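Local atomic coordinates of beta-lactamase (Escherichia coli, PDB entry 6PQ9), a protein that probably hydrolyses the amide bond of beta-lactam antibiotics to give substituted beta-amino acids, as a class A extended-spectrum beta-lactamase. Residues A[119-122]-A[123-127]. The protein carries 1 engineered substitution. Residues are numbered along the deposited sequence; the frame is centred on the assembly and turned at random.
Sequences LSIS and EILKA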
loop_
_atom_site.group_PDB
_atom_site.type_symbol
_atom_site.label_atom_id
_atom_site.label_comp_id
_atom_site.label_asym_id
_atom_site.label_seq_id
_atom_site.Cartn_x
_atom_site.Cartn_y
_atom_site.Cartn_z
ATOM N N LEU A 119 19.643 2.294 -14.499
ATOM C CA LEU A 119 18.770 3.143 -13.698
ATOM C C LEU A 119 19.149 3.034 -12.234
ATOM O O LEU A 119 19.421 1.936 -11.725
ATOM C CB LEU A 119 17.298 2.768 -13.871
ATOM C CG LEU A 119 16.762 2.789 -15.303
ATOM C CD1 LEU A 119 15.334 2.255 -15.341
ATOM C CD2 LEU A 119 16.839 4.200 -15.844
ATOM N N SER A 120 19.171 4.173 -11.560
ATOM C CA SER A 120 19.464 4.157 -10.142
ATOM C C SER A 120 18.312 3.509 -9.384
ATOM O O SER A 120 17.145 3.584 -9.786
ATOM C CB SER A 120 19.713 5.575 -9.635
ATOM O OG SER A 120 18.496 6.283 -9.483
ATOM N N ILE A 121 18.650 2.853 -8.278
ATOM C CA ILE A 121 17.611 2.260 -7.443
ATOM C C ILE A 121 16.628 3.336 -6.987
ATOM O O ILE A 121 15.408 3.114 -6.934
ATOM C CB ILE A 121 18.269 1.509 -6.275
ATOM C CG1 ILE A 121 19.100 0.349 -6.858
ATOM C CG2 ILE A 121 17.217 1.022 -5.284
ATOM C CD1 ILE A 121 20.058 -0.317 -5.879
ATOM N N SER A 122 17.146 4.534 -6.706
ATOM C CA SER A 122 16.318 5.692 -6.400
ATOM C C SER A 122 15.218 5.900 -7.444
ATOM O O SER A 122 14.033 6.014 -7.102
ATOM C CB SER A 122 17.214 6.924 -6.303
ATOM O OG SER A 122 16.521 8.016 -5.739
ATOM N N GLU A 123 15.587 5.935 -8.729
ATOM C CA GLU A 123 14.587 6.198 -9.758
ATOM C C GLU A 123 13.597 5.038 -9.896
ATOM O O GLU A 123 12.401 5.264 -10.125
ATOM C CB GLU A 123 15.255 6.499 -11.102
ATOM C CG GLU A 123 14.227 6.852 -12.191
ATOM C CD GLU A 123 14.824 6.995 -13.587
ATOM O OE1 GLU A 123 16.053 7.167 -13.708
ATOM O OE2 GLU A 123 14.047 6.956 -14.567
ATOM N N ILE A 124 14.066 3.794 -9.761
ATOM C CA ILE A 124 13.159 2.649 -9.828
ATOM C C ILE A 124 12.210 2.643 -8.632
ATOM O O ILE A 124 11.026 2.310 -8.765
ATOM C CB ILE A 124 13.955 1.333 -9.917
ATOM C CG1 ILE A 124 14.929 1.368 -11.099
ATOM C CG2 ILE A 124 13.003 0.145 -10.030
ATOM C CD1 ILE A 124 16.090 0.413 -10.962
ATOM N N LEU A 125 12.717 2.998 -7.446
ATOM C CA LEU A 125 11.881 3.045 -6.252
ATOM C C LEU A 125 10.826 4.138 -6.351
ATOM O O LEU A 125 9.683 3.948 -5.926
ATOM C CB LEU A 125 12.750 3.288 -5.020
ATOM C CG LEU A 125 13.216 2.076 -4.231
ATOM C CD1 LEU A 125 14.158 2.563 -3.151
ATOM C CD2 LEU A 125 12.013 1.350 -3.653
ATOM N N LYS A 126 11.217 5.309 -6.847
ATOM C CA LYS A 126 10.269 6.399 -7.014
ATOM C C LYS A 126 9.122 5.981 -7.937
ATOM O O LYS A 126 7.943 6.144 -7.595
ATOM C CB LYS A 126 11.013 7.629 -7.539
ATOM C CG LYS A 126 10.125 8.771 -8.006
ATOM C CD LYS A 126 9.484 9.505 -6.834
ATOM C CE LYS A 126 8.823 10.790 -7.298
ATOM N NZ LYS A 126 7.769 11.252 -6.345
ATOM N N ALA A 127 9.452 5.397 -9.094
ATOM C CA ALA A 127 8.418 4.914 -10.010
ATOM C C ALA A 127 7.510 3.881 -9.346
ATOM O O ALA A 127 6.288 3.892 -9.545
ATOM C CB ALA A 127 9.060 4.302 -11.258
HETATM O O HOH W 1 18.617 6.720 -12.862
#
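Glu123 meets Ser120 at the start of helix 121-130, where the chain leaves strand 117-120. Glu123 N donates to Ser120 OG, 3.0 Å away; a chi1 of 77° sets that hydroxyl between the serine's own N and carbonyl carbon, within bonding reach of the glutamate N-H. The glutamate side chain, CG anti to the backbone N (chi1 -177°) and extended beyond it, runs back beside the strand end. There Glu123 OE1 takes a hydrogen bond from a water at 2.7 Å, and the same water accepts from Ser120 N at 2.9 Å. Glu123 OE1 also lies 3.7 Å from Leu119 CD2, the two side chains passing at a slant, while OE2 is bonded to Tyr112 OH, which fixes the other half of the carboxylate. Ser120 is the N-cap; the return link from Ser120 N to the carboxylate of this Ser-x-x-Glu sequence passes through the water, a water-mediated variant of the capping box. Ile124 N donates to Ser120 O at 3.1 Å, the first i to i+4 bond of this helix in the helical domain of the class A beta-lactamase fold. The Ile124 side chain packs against the strand end, Ile124 CG1 3.9 Å from Leu119 CB. Leu125 N donates to Ile121 O at 2.7 Å. The two side chains lie side by side and point the same way, with Leu125 CD1 4.0 Å from Ile121 CG2, into the interior formed with helices 70-85 and 134-144. Lys126 N gives the next i to i+4 bond, to Ser122 O, which also receives a weak bond from Tyr208 OH; the lysine amine is held by Ser130 OG. Ala127 N bonds back to Glu123 O, and the alanine backbone also pairs with Asp133.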